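Local coordinates for Oxidored_FMN domain-containing protein ([Pseudomonas] geniculata N1, PDB 6L6J) that acts as a 6-hydroxypseudooxynicotine amine oxidase that carries FMN, a [4Fe-4S] cluster and bound ADP, at residues E402-L407 with V414-A419; T406-G411 with P454-Y459; S594-R599 with E605-A610; E488-G491 with E496-P499; R150-A155 with S209-A214. One frame throughout, in Å; residues are numbered along the deposited sequence.

Contact 1 of 5, residues E402-L407 with V414-A419; sequences EAAHTL and VSIADA. With ADP (adenosine-5'-diphosphate), chain D.
OD1 of D418 is gripped by two donors. The ribose hydroxyl O3' of ADP gives D418 OD1 a hydrogen bond of 2.5 Å, and the backbone N of G396 gives another. The second carboxylate oxygen, OD2, takes the N-H of G420. Bonds at both oxygens hold the rotation of the carboxylate. Its CG stands opposite the backbone N (chi1 -172°), which carries the group from the strand end to the sugar. The base comes close to the next residue, with N3 of ADP 3.3 Å from the backbone N of A419. An acidic residue that takes a ribose hydroxyl just after the second strand is a classical feature of the Rossmann fold. Strand 390-394, helix 398-410 and strand 413-417 form a beta-alpha-beta crossover here. The short segments of helix and second strand run close to antiparallel, at 166°, with their axes 8.8 Å apart. What joins them is apolar and buried. CB of A404 lies 3.8 Å from CG1 of V414. The same A404 CB meets CD1 of I416 at 4.0 Å, the tip of an extended side chain. V414 uses both branches, and its CG2 comes to 3.6 Å from CB of L407. Strand 390-394 adds to this core, with I391 against L407 and V393 against I416. Away from the strand, E402 O takes two bonds from T406. The T406 N-H and the T406 OG1 hydroxyl arrive from opposite faces of the carbonyl plane, OG1 at 2.7 Å from E402 O.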
# COMPACT_ATOMS: atom_id res chain seq x y z
N GLU A 402 13.61 -12.68 7.35
CA GLU A 402 14.15 -11.52 6.59
C GLU A 402 15.63 -11.34 6.94
O GLU A 402 16.40 -11.06 6.06
CB GLU A 402 13.30 -10.28 6.86
CG GLU A 402 13.84 -9.02 6.22
CD GLU A 402 14.24 -9.18 4.77
OE1 GLU A 402 13.53 -9.87 4.04
OE2 GLU A 402 15.27 -8.61 4.38
N ALA A 403 15.99 -11.49 8.22
CA ALA A 403 17.40 -11.44 8.71
C ALA A 403 18.24 -12.54 8.03
O ALA A 403 19.28 -12.21 7.42
CB ALA A 403 17.42 -11.58 10.21
N ALA A 404 17.78 -13.81 8.13
CA ALA A 404 18.42 -15.00 7.52
C ALA A 404 18.61 -14.75 6.03
O ALA A 404 19.76 -14.75 5.58
CB ALA A 404 17.59 -16.23 7.77
N HIS A 405 17.52 -14.46 5.32
CA HIS A 405 17.56 -14.12 3.88
C HIS A 405 18.67 -13.10 3.64
O HIS A 405 19.53 -13.38 2.79
CB HIS A 405 16.19 -13.65 3.39
CG HIS A 405 16.10 -13.51 1.91
ND1 HIS A 405 16.91 -14.21 1.06
CD2 HIS A 405 15.30 -12.75 1.14
CE1 HIS A 405 16.61 -13.89 -0.19
NE2 HIS A 405 15.62 -12.99 -0.17
N THR A 406 18.66 -11.98 4.37
CA THR A 406 19.58 -10.82 4.12
C THR A 406 21.03 -11.24 4.36
O THR A 406 21.86 -11.02 3.46
CB THR A 406 19.19 -9.60 4.96
OG1 THR A 406 17.83 -9.25 4.67
CG2 THR A 406 20.08 -8.41 4.69
N LEU A 407 21.32 -11.87 5.50
CA LEU A 407 22.67 -12.39 5.84
C LEU A 407 23.09 -13.43 4.79
O LEU A 407 24.21 -13.31 4.25
CB LEU A 407 22.63 -12.97 7.26
CG LEU A 407 22.31 -11.97 8.37
CD1 LEU A 407 21.98 -12.68 9.66
CD2 LEU A 407 23.46 -10.99 8.57
N VAL A 414 24.60 -19.16 7.68
CA VAL A 414 23.34 -18.81 8.40
C VAL A 414 22.60 -20.08 8.80
O VAL A 414 22.18 -20.81 7.92
CB VAL A 414 22.44 -17.90 7.54
CG1 VAL A 414 21.07 -17.69 8.19
CG2 VAL A 414 23.12 -16.57 7.23
N SER A 415 22.41 -20.29 10.10
CA SER A 415 21.44 -21.28 10.64
C SER A 415 20.21 -20.54 11.17
O SER A 415 20.38 -19.46 11.78
CB SER A 415 22.09 -22.14 11.68
OG SER A 415 22.99 -23.04 11.06
N ILE A 416 19.02 -21.09 10.91
CA ILE A 416 17.73 -20.59 11.45
C ILE A 416 16.94 -21.76 12.06
O ILE A 416 16.83 -22.82 11.40
CB ILE A 416 16.94 -19.83 10.37
CG1 ILE A 416 15.57 -19.37 10.88
CG2 ILE A 416 16.82 -20.65 9.09
CD1 ILE A 416 14.98 -18.21 10.10
N ALA A 417 16.44 -21.58 13.29
CA ALA A 417 15.65 -22.56 14.06
C ALA A 417 14.26 -21.99 14.36
O ALA A 417 14.16 -20.77 14.60
CB ALA A 417 16.38 -22.91 15.33
N ASP A 418 13.22 -22.83 14.35
CA ASP A 418 11.85 -22.50 14.82
C ASP A 418 11.28 -23.70 15.56
O ASP A 418 11.62 -24.84 15.18
CB ASP A 418 10.92 -22.13 13.66
CG ASP A 418 9.58 -21.60 14.13
OD1 ASP A 418 9.55 -20.42 14.56
OD2 ASP A 418 8.58 -22.40 14.14
N ALA A 419 10.42 -23.46 16.54
CA ALA A 419 9.86 -24.50 17.44
C ALA A 419 8.70 -25.24 16.76
O ALA A 419 8.36 -26.33 17.27
CB ALA A 419 9.44 -23.87 18.75
PB ADP D . 8.04 -11.76 14.32
O1B ADP D . 8.83 -12.54 13.30
O2B ADP D . 6.96 -10.87 13.69
O3B ADP D . 8.92 -11.01 15.29
PA ADP D . 6.65 -14.24 15.02
O1A ADP D . 6.16 -14.28 13.61
O2A ADP D . 5.68 -14.46 16.12
O3A ADP D . 7.29 -12.81 15.27
O5' ADP D . 7.93 -15.22 15.16
C5' ADP D . 8.23 -15.93 16.39
C4' ADP D . 8.55 -17.37 16.07
O4' ADP D . 9.64 -17.80 16.92
C3' ADP D . 7.41 -18.37 16.34
O3' ADP D . 7.40 -19.46 15.43
C2' ADP D . 7.76 -18.84 17.75
O2' ADP D . 7.12 -20.03 18.18
C1' ADP D . 9.26 -18.99 17.57
N9 ADP D . 10.01 -19.17 18.82
C8 ADP D . 9.78 -18.58 20.04
N7 ADP D . 10.62 -18.97 20.96
C5 ADP D . 11.45 -19.89 20.32
C6 ADP D . 12.55 -20.67 20.75
N6 ADP D . 13.04 -20.64 21.98
N1 ADP D . 13.15 -21.48 19.85
C2 ADP D . 12.67 -21.50 18.60
N3 ADP D . 11.66 -20.81 18.08
C4 ADP D . 11.08 -20.02 19.00

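Contact 2 of 5, residues T406-G411 with P454-Y459; sequences TLAKRG and PNVSMY
A Schellman motif ends helix 398-410, and N455 meets the last turn there. ND2 of N455 donates to the backbone O of A408 over 2.8 Å. The acceptor lies almost in the amide plane of N455. ND2 itself sits in the carbonyl plane of A408, on a lone pair, with a C=O...N angle of 124°. The bond is moderately bent, 145° at the hydrogen. CG of N455 takes the place between its own backbone N and carbonyl carbon (chi1 50°), and from there the amide reaches across to the helix end. ND2 also donates to Y412 O. The one amide group thus ties the last helical turn to the chain that leaves it. G411 makes the exit at positive phi, and its N bonds back to L407 O at 3.1 Å. ND2 of N455 passes 3.7 Å from the carbonyl carbon of G411. This helix covers one face of the parallel sheet of the Rossmann domain, and strand 456-459 is the outermost strand on its side of that sheet within the chain. N455 lies just before the strand starts. The first residue of the strand, V456, packs on the helix. CG2 of V456, the branch beside its backbone N, meets CB of A408 at a modelled 3.3 Å. L450 of helix 441-450 also touches V456, and M453 touches A408.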
# COMPACT_ATOMS: atom_id res chain seq x y z
N THR A 406 18.66 -11.98 4.37
CA THR A 406 19.58 -10.82 4.12
C THR A 406 21.03 -11.24 4.36
O THR A 406 21.86 -11.02 3.46
CB THR A 406 19.19 -9.60 4.96
OG1 THR A 406 17.83 -9.25 4.67
CG2 THR A 406 20.08 -8.41 4.69
N LEU A 407 21.32 -11.87 5.50
CA LEU A 407 22.67 -12.39 5.84
C LEU A 407 23.09 -13.43 4.79
O LEU A 407 24.21 -13.31 4.25
CB LEU A 407 22.63 -12.97 7.26
CG LEU A 407 22.31 -11.97 8.37
CD1 LEU A 407 21.98 -12.68 9.66
CD2 LEU A 407 23.46 -10.99 8.57
N ALA A 408 22.22 -14.41 4.48
CA ALA A 408 22.48 -15.45 3.46
C ALA A 408 22.98 -14.80 2.16
O ALA A 408 24.00 -15.28 1.63
CB ALA A 408 21.25 -16.29 3.20
N LYS A 409 22.29 -13.74 1.70
CA LYS A 409 22.54 -13.06 0.40
C LYS A 409 23.92 -12.40 0.41
O LYS A 409 24.58 -12.43 -0.63
CB LYS A 409 21.50 -11.98 0.10
CG LYS A 409 20.10 -12.48 -0.24
CD LYS A 409 19.50 -11.81 -1.45
CE LYS A 409 19.38 -10.31 -1.31
NZ LYS A 409 18.47 -9.76 -2.34
N ARG A 410 24.31 -11.81 1.54
CA ARG A 410 25.62 -11.14 1.72
C ARG A 410 26.74 -12.18 1.67
O ARG A 410 27.87 -11.80 1.32
CB ARG A 410 25.69 -10.39 3.06
CG ARG A 410 24.70 -9.24 3.18
CD ARG A 410 24.89 -8.48 4.47
NE ARG A 410 26.20 -7.86 4.50
CZ ARG A 410 26.79 -7.34 5.57
NH1 ARG A 410 26.17 -7.34 6.74
NH2 ARG A 410 28.00 -6.82 5.45
N GLY A 411 26.42 -13.43 2.04
CA GLY A 411 27.27 -14.62 1.87
C GLY A 411 27.64 -15.29 3.19
O GLY A 411 28.43 -16.26 3.14
N PRO A 454 23.29 -22.84 -0.23
CA PRO A 454 24.05 -23.86 0.48
C PRO A 454 24.59 -23.35 1.82
O PRO A 454 24.88 -24.15 2.68
CB PRO A 454 25.19 -24.20 -0.49
CG PRO A 454 25.39 -22.91 -1.28
CD PRO A 454 24.02 -22.28 -1.38
N ASN A 455 24.69 -22.02 1.97
CA ASN A 455 25.18 -21.36 3.21
C ASN A 455 24.07 -21.24 4.27
O ASN A 455 24.40 -20.77 5.36
CB ASN A 455 25.81 -19.99 2.92
CG ASN A 455 24.97 -19.07 2.07
OD1 ASN A 455 24.27 -19.51 1.18
ND2 ASN A 455 25.09 -17.77 2.31
N VAL A 456 22.84 -21.66 3.98
CA VAL A 456 21.69 -21.63 4.93
C VAL A 456 21.33 -23.06 5.38
O VAL A 456 21.21 -23.95 4.51
CB VAL A 456 20.45 -20.94 4.33
CG1 VAL A 456 19.22 -21.07 5.23
CG2 VAL A 456 20.72 -19.47 4.04
N SER A 457 21.13 -23.25 6.69
CA SER A 457 20.57 -24.47 7.33
C SER A 457 19.25 -24.09 8.01
O SER A 457 19.24 -23.10 8.78
CB SER A 457 21.55 -25.07 8.31
OG SER A 457 22.81 -25.26 7.67
N MET A 458 18.19 -24.84 7.72
CA MET A 458 16.82 -24.55 8.20
C MET A 458 16.36 -25.71 9.09
O MET A 458 16.27 -26.82 8.58
CB MET A 458 15.89 -24.36 6.99
CG MET A 458 16.43 -23.34 6.00
SD MET A 458 15.22 -22.79 4.77
CE MET A 458 14.08 -21.84 5.77
N TYR A 459 16.12 -25.46 10.38
CA TYR A 459 15.69 -26.47 11.38
C TYR A 459 14.27 -26.15 11.87
O TYR A 459 14.09 -25.10 12.52
CB TYR A 459 16.68 -26.54 12.55
CG TYR A 459 18.11 -26.77 12.14
CD1 TYR A 459 18.50 -27.95 11.53
CD2 TYR A 459 19.07 -25.80 12.35
CE1 TYR A 459 19.82 -28.17 11.15
CE2 TYR A 459 20.39 -26.00 11.97
CZ TYR A 459 20.76 -27.19 11.38
OH TYR A 459 22.05 -27.37 11.00

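Contact 3 of 5, residues S594-R599 with E605-A610; sequences SVKVSR and ENEMAA
V595 and M608 form an antiparallel hydrogen-bonded pair in the beta hairpin of strands 594-599 and 605-609. V595 N donates to M608 O at 2.9 Å, and M608 N returns a bond to V595 O at 3.0 Å. The second such pair is V597 with N606. V597 N donates to N606 O at 3.0 Å, while the return bond from N606 N to V597 O is weak. At the non-hydrogen-bonded pairs, CA-H...O contacts fill in, such as E605 CA to V597 O at 3.3 Å.

The apolar residues V595, V597 and M608 share one face. CB of M608 lies 4.2 Å from CG2 of V595. Beyond CG the M608 chain is extended, and this takes its CE diagonally across to CG2 of V597, also at 4.2 Å. V597 CG2 rests on CB of N606 as well.

The charged side chains lie on the other face. K596 and E607 run side by side and point the same way, touching through their aliphatic CG atoms at 3.9 Å. Their charged ends stay beyond salt-bridge range. E607 OE1 is modelled very close to S594 OG, too short to be sound.

Strand 594-599 is the middle of a three-stranded antiparallel sheet. It pairs on its other edge with strand 585-590. The face with V595 and M608 packs on I524 of strand 522-527.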
# COMPACT_ATOMS: atom_id res chain seq x y z
N SER A 594 -22.98 -11.59 30.09
CA SER A 594 -23.13 -10.20 29.57
C SER A 594 -21.90 -9.37 29.92
O SER A 594 -21.16 -9.75 30.85
CB SER A 594 -24.40 -9.56 30.07
OG SER A 594 -24.36 -9.37 31.47
N VAL A 595 -21.68 -8.28 29.19
CA VAL A 595 -20.68 -7.24 29.56
C VAL A 595 -21.43 -5.94 29.88
O VAL A 595 -22.44 -5.66 29.18
CB VAL A 595 -19.62 -7.03 28.46
CG1 VAL A 595 -19.07 -8.36 27.97
CG2 VAL A 595 -20.16 -6.22 27.31
N LYS A 596 -20.98 -5.23 30.92
CA LYS A 596 -21.34 -3.82 31.16
C LYS A 596 -20.39 -2.96 30.31
O LYS A 596 -19.17 -3.24 30.31
CB LYS A 596 -21.26 -3.46 32.64
CG LYS A 596 -22.41 -4.00 33.49
CD LYS A 596 -22.44 -3.43 34.91
CE LYS A 596 -23.39 -4.17 35.84
NZ LYS A 596 -22.86 -5.50 36.27
N VAL A 597 -20.96 -2.00 29.56
CA VAL A 597 -20.20 -1.06 28.71
C VAL A 597 -20.59 0.38 29.09
O VAL A 597 -21.63 0.59 29.70
CB VAL A 597 -20.43 -1.33 27.21
CG1 VAL A 597 -20.13 -2.78 26.85
CG2 VAL A 597 -21.82 -0.94 26.75
N SER A 598 -19.75 1.32 28.71
CA SER A 598 -19.90 2.78 28.93
C SER A 598 -19.61 3.49 27.60
O SER A 598 -18.60 3.12 26.97
CB SER A 598 -18.96 3.22 30.02
OG SER A 598 -19.06 4.62 30.22
N ARG A 599 -20.46 4.43 27.19
CA ARG A 599 -20.16 5.34 26.06
C ARG A 599 -19.18 6.42 26.53
O ARG A 599 -19.44 7.02 27.58
CB ARG A 599 -21.44 5.96 25.50
CG ARG A 599 -21.34 6.33 24.02
CD ARG A 599 -22.71 6.57 23.44
NE ARG A 599 -23.38 7.62 24.18
CZ ARG A 599 -24.62 8.03 23.97
NH1 ARG A 599 -25.38 7.48 23.03
NH2 ARG A 599 -25.11 9.00 24.71
N GLU A 605 -24.40 4.08 30.32
CA GLU A 605 -24.11 2.64 30.54
C GLU A 605 -25.16 1.75 29.87
O GLU A 605 -26.26 2.22 29.49
CB GLU A 605 -24.01 2.36 32.03
CG GLU A 605 -22.99 3.23 32.72
CD GLU A 605 -22.77 2.89 34.17
OE1 GLU A 605 -21.60 2.64 34.52
OE2 GLU A 605 -23.78 2.86 34.94
N ASN A 606 -24.82 0.47 29.73
CA ASN A 606 -25.58 -0.54 28.96
C ASN A 606 -25.13 -1.93 29.37
O ASN A 606 -23.95 -2.08 29.72
CB ASN A 606 -25.36 -0.35 27.46
CG ASN A 606 -26.50 0.41 26.82
OD1 ASN A 606 -26.44 1.64 26.70
ND2 ASN A 606 -27.54 -0.32 26.47
N GLU A 607 -26.02 -2.92 29.29
CA GLU A 607 -25.65 -4.36 29.34
C GLU A 607 -25.87 -4.96 27.94
O GLU A 607 -26.93 -4.72 27.34
CB GLU A 607 -26.42 -5.09 30.44
CG GLU A 607 -25.68 -5.15 31.77
CD GLU A 607 -25.90 -6.43 32.57
OE1 GLU A 607 -25.69 -7.52 31.99
OE2 GLU A 607 -26.27 -6.35 33.77
N MET A 608 -24.86 -5.68 27.45
CA MET A 608 -24.92 -6.49 26.21
C MET A 608 -24.81 -7.96 26.61
O MET A 608 -23.86 -8.32 27.32
CB MET A 608 -23.77 -6.15 25.26
CG MET A 608 -23.74 -4.68 24.83
SD MET A 608 -22.51 -4.32 23.54
CE MET A 608 -23.05 -2.66 23.13
N ALA A 609 -25.75 -8.78 26.14
CA ALA A 609 -25.66 -10.25 26.25
C ALA A 609 -24.43 -10.69 25.46
O ALA A 609 -24.11 -10.05 24.43
CB ALA A 609 -26.95 -10.87 25.76
N ALA A 610 -23.71 -11.70 25.94
CA ALA A 610 -22.48 -12.19 25.31
C ALA A 610 -22.11 -13.56 25.89
O ALA A 610 -21.64 -13.60 27.04
CB ALA A 610 -21.38 -11.17 25.52

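Contact 4 of 5, residues E488-G491 with E496-P499; sequences EGVG and EPIP
CG1 of I498 stands anti to its own carbonyl carbon (chi1 -53°), and the side chain then runs straight on to CD1. This lays CD1 of I498 over CA of G489, 3.9 Å away. G489 has positive phi (74°) and no side chain, which leaves room for the isoleucine tip against its CA. Both segments belong to one loop, which leaves strand 483-485 and returns toward strand 506-507, two strands of a mixed sheet. The chain folds back on itself here without regular strand pairing. One backbone bond ties the two limbs: I498 N donates to E488 O over 3.0 Å. The bond is nearly straight at the hydrogen (165°), and the donor is tilted out of the carbonyl plane of E488. The same oxygen, E488 O, receives a CA-H...O contact from P497 CA at 3.4 Å. I498 is buried and also touches I587 of strand 585-590, a link that P499 continues through a backbone bond with I590. The E488 side chain turns away from the other limb. Its OE2 forms a salt bridge with R486 NE and takes a weak bond from V490 N. V490 O accepts from T617 OG1, which joins this limb to strand 612-621. At the outer end the contact is van der Waals packing. CG2 of V490, the branch beside its backbone N, packs on the E496-P497 peptide and lies 4.1 Å from CD of P497.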
# COMPACT_ATOMS: atom_id res chain seq x y z
N GLU A 488 -6.06 -9.75 29.49
CA GLU A 488 -6.63 -8.99 30.64
C GLU A 488 -7.21 -7.66 30.13
O GLU A 488 -7.61 -6.82 30.96
CB GLU A 488 -5.59 -8.96 31.77
CG GLU A 488 -4.42 -8.00 31.59
CD GLU A 488 -3.52 -8.23 30.38
OE1 GLU A 488 -2.30 -8.53 30.58
OE2 GLU A 488 -4.01 -8.08 29.23
N GLY A 489 -7.28 -7.47 28.80
CA GLY A 489 -7.90 -6.29 28.16
C GLY A 489 -7.04 -5.03 28.26
O GLY A 489 -7.51 -3.96 27.84
N VAL A 490 -5.84 -5.16 28.82
CA VAL A 490 -4.85 -4.06 28.99
C VAL A 490 -4.14 -3.87 27.64
O VAL A 490 -4.04 -4.86 26.87
CB VAL A 490 -3.91 -4.40 30.17
CG1 VAL A 490 -2.64 -3.55 30.24
CG2 VAL A 490 -4.66 -4.32 31.49
N GLY A 491 -3.67 -2.65 27.34
CA GLY A 491 -2.73 -2.44 26.22
C GLY A 491 -2.86 -1.09 25.57
O GLY A 491 -1.86 -0.67 24.93
N GLU A 496 -5.27 -1.32 33.71
CA GLU A 496 -5.72 -2.27 34.77
C GLU A 496 -6.57 -3.37 34.14
O GLU A 496 -7.43 -3.09 33.29
CB GLU A 496 -6.50 -1.52 35.85
CG GLU A 496 -5.63 -0.75 36.83
CD GLU A 496 -4.75 -1.62 37.72
OE1 GLU A 496 -5.24 -2.66 38.24
OE2 GLU A 496 -3.57 -1.27 37.89
N PRO A 497 -6.37 -4.64 34.56
CA PRO A 497 -7.23 -5.74 34.15
C PRO A 497 -8.72 -5.38 34.14
O PRO A 497 -9.19 -4.77 35.08
CB PRO A 497 -6.97 -6.81 35.23
CG PRO A 497 -5.52 -6.58 35.62
CD PRO A 497 -5.31 -5.09 35.48
N ILE A 498 -9.45 -5.76 33.09
CA ILE A 498 -10.93 -5.62 33.05
C ILE A 498 -11.52 -6.64 34.01
O ILE A 498 -11.19 -7.83 33.96
CB ILE A 498 -11.52 -5.78 31.64
CG1 ILE A 498 -10.86 -4.86 30.62
CG2 ILE A 498 -13.03 -5.56 31.69
CD1 ILE A 498 -11.41 -5.01 29.21
N PRO A 499 -12.40 -6.20 34.94
CA PRO A 499 -13.14 -7.13 35.80
C PRO A 499 -13.84 -8.24 35.00
O PRO A 499 -14.60 -7.96 34.07
CB PRO A 499 -14.14 -6.22 36.52
CG PRO A 499 -13.47 -4.84 36.55
CD PRO A 499 -12.67 -4.78 35.26

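Contact 5 of 5, residues R150-A155 with S209-A214; sequences RWYRDA and SDVKDA. With SO4 (sulfate ion), chain F.
Y152 and V211 make the inner, buried part of this contact between two outer helices of the TIM barrel. CD1 of Y152 lies 4.1 Å from CG2 of V211, and the two side chains cross obliquely. The methyl approaches the ring at a slant. Helices 142-162 and 197-215 run roughly parallel on the outside of the barrel, 30° apart over the short segments, with axes 8.8 Å apart. Y152 points inward, and its OH is bonded to both L104 O and Y170 N, which fixes the end of the ring near the FMN-binding residues E103 and R224. V211 packs inward too, against V167 and V169 of strand 166-171 and V221 of strand 220-229. The outer part lies at the solvent side. There R153 is exposed, and its aliphatic CG meets CB of A214 at 4.1 Å. CG of R153 is anti to the backbone N (chi1 179°), which runs the chain past A214 before it turns away about the CG-CD bond. The guanidinium then makes a weak salt bridge with its own neighbour, R153 NH2 to D154 OD1 at 3.3 Å, while nearby D210 pairs with R149. Further round helix 142-162, a sulfate, probably from the crystallisation liquor, is held at the edge of the R150 guanidinium. R150 NH1 donates to sulfate O1 at 2.8 Å. The bond modelled from R150 NH2 is doubtfully short. H64 NE2 also binds the sulfate, and the H64 ring stacks with W151. W151 NE1 donates to sulfate O3 over 3.2 Å, with the oxygen at the ring edge.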
# COMPACT_ATOMS: atom_id res chain seq x y z
N ARG A 150 -4.22 28.17 -18.44
CA ARG A 150 -2.87 28.80 -18.42
C ARG A 150 -1.97 27.93 -17.53
O ARG A 150 -0.97 27.44 -18.06
CB ARG A 150 -2.97 30.27 -18.01
CG ARG A 150 -1.66 31.05 -18.00
CD ARG A 150 -1.86 32.52 -17.64
NE ARG A 150 -2.61 32.76 -16.40
CZ ARG A 150 -2.08 32.85 -15.19
NH1 ARG A 150 -0.78 32.71 -15.01
NH2 ARG A 150 -2.85 33.07 -14.14
N TRP A 151 -2.38 27.65 -16.28
CA TRP A 151 -1.56 26.88 -15.30
C TRP A 151 -1.19 25.52 -15.88
O TRP A 151 -0.05 25.09 -15.71
CB TRP A 151 -2.27 26.67 -13.94
CG TRP A 151 -2.80 27.90 -13.27
CD1 TRP A 151 -2.34 29.18 -13.39
CD2 TRP A 151 -3.89 27.95 -12.34
NE1 TRP A 151 -3.10 30.03 -12.62
CE2 TRP A 151 -4.06 29.30 -11.97
CE3 TRP A 151 -4.75 27.00 -11.79
CZ2 TRP A 151 -5.06 29.72 -11.09
CZ3 TRP A 151 -5.76 27.41 -10.95
CH2 TRP A 151 -5.91 28.75 -10.60
N TYR A 152 -2.14 24.84 -16.53
CA TYR A 152 -1.95 23.45 -17.02
C TYR A 152 -0.92 23.51 -18.15
O TYR A 152 0.19 23.04 -17.95
CB TYR A 152 -3.27 22.79 -17.41
CG TYR A 152 -3.48 21.44 -16.76
CD1 TYR A 152 -2.52 20.44 -16.88
CD2 TYR A 152 -4.61 21.16 -16.02
CE1 TYR A 152 -2.69 19.20 -16.29
CE2 TYR A 152 -4.79 19.92 -15.43
CZ TYR A 152 -3.83 18.93 -15.56
OH TYR A 152 -3.98 17.71 -14.96
N ARG A 153 -1.28 24.17 -19.25
CA ARG A 153 -0.39 24.52 -20.40
C ARG A 153 1.03 24.84 -19.88
O ARG A 153 1.96 24.15 -20.28
CB ARG A 153 -1.02 25.68 -21.18
CG ARG A 153 -0.23 26.19 -22.37
CD ARG A 153 -0.70 27.57 -22.80
NE ARG A 153 0.04 28.69 -22.20
CZ ARG A 153 -0.48 29.89 -21.90
NH1 ARG A 153 -1.76 30.16 -22.11
NH2 ARG A 153 0.29 30.83 -21.36
N ASP A 154 1.17 25.82 -18.98
CA ASP A 154 2.48 26.34 -18.49
C ASP A 154 3.24 25.26 -17.69
O ASP A 154 4.45 25.11 -17.90
CB ASP A 154 2.32 27.62 -17.66
CG ASP A 154 2.09 28.85 -18.51
OD1 ASP A 154 2.22 28.75 -19.74
OD2 ASP A 154 1.79 29.91 -17.95
N ALA A 155 2.56 24.54 -16.82
CA ALA A 155 3.13 23.36 -16.11
C ALA A 155 3.55 22.28 -17.13
O ALA A 155 4.55 21.58 -16.84
CB ALA A 155 2.13 22.81 -15.11
N SER A 209 -6.50 19.37 -25.06
CA SER A 209 -6.16 20.09 -26.31
C SER A 209 -5.05 21.12 -26.06
O SER A 209 -4.15 21.22 -26.91
CB SER A 209 -7.39 20.73 -26.91
OG SER A 209 -7.06 21.77 -27.82
N ASP A 210 -5.12 21.89 -24.95
CA ASP A 210 -4.11 22.95 -24.66
C ASP A 210 -2.74 22.32 -24.44
O ASP A 210 -1.76 22.86 -24.95
CB ASP A 210 -4.51 23.83 -23.48
CG ASP A 210 -5.67 24.74 -23.84
OD1 ASP A 210 -6.10 24.68 -25.02
OD2 ASP A 210 -6.15 25.45 -22.93
N VAL A 211 -2.70 21.20 -23.73
CA VAL A 211 -1.45 20.50 -23.35
C VAL A 211 -0.88 19.83 -24.62
O VAL A 211 0.36 19.90 -24.85
CB VAL A 211 -1.71 19.48 -22.23
CG1 VAL A 211 -0.42 18.79 -21.84
CG2 VAL A 211 -2.37 20.11 -21.01
N LYS A 212 -1.74 19.23 -25.43
CA LYS A 212 -1.34 18.61 -26.72
C LYS A 212 -0.71 19.69 -27.60
O LYS A 212 0.38 19.45 -28.13
CB LYS A 212 -2.52 17.90 -27.37
CG LYS A 212 -2.18 16.50 -27.88
CD LYS A 212 -3.35 15.80 -28.54
CE LYS A 212 -2.97 15.15 -29.85
NZ LYS A 212 -4.18 14.83 -30.65
N ASP A 213 -1.32 20.87 -27.71
CA ASP A 213 -0.78 21.97 -28.56
C ASP A 213 0.53 22.44 -27.93
O ASP A 213 1.47 22.73 -28.67
CB ASP A 213 -1.79 23.11 -28.74
CG ASP A 213 -3.16 22.65 -29.24
OD1 ASP A 213 -3.23 21.55 -29.90
OD2 ASP A 213 -4.16 23.37 -28.95
N ALA A 214 0.60 22.46 -26.60
CA ALA A 214 1.76 22.95 -25.83
C ALA A 214 2.99 22.07 -26.07
O ALA A 214 4.04 22.63 -26.43
CB ALA A 214 1.39 23.04 -24.36
S SO4 F . -1.22 33.14 -11.27
O1 SO4 F . -0.36 32.51 -12.24
O2 SO4 F . -0.82 34.53 -11.10
O3 SO4 F . -2.58 33.06 -11.74
O4 SO4 F . -1.09 32.46 -10.01

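How the contacts relate
Contacts 1 and 2 share T406, L407 and helix 398-410. They pack it on neighbouring strands, 413-417 and 456-459, and touch through V414 N to N455 O. Contact 1 is core and apolar between helix and strand, with ADP at its strand end. Contact 2, at the sheet edge, adds an asparagine bond. Contacts 3 and 4 lie in another region, centres about 16 Å apart, both reaching strand 585-590. Contact 3 is a regular hairpin with one polar and one apolar face; contact 4 is an irregular loop with one backbone bond. Contact 5 stands across the chain's centre on the FMN barrel, where helix meets helix by side chains alone.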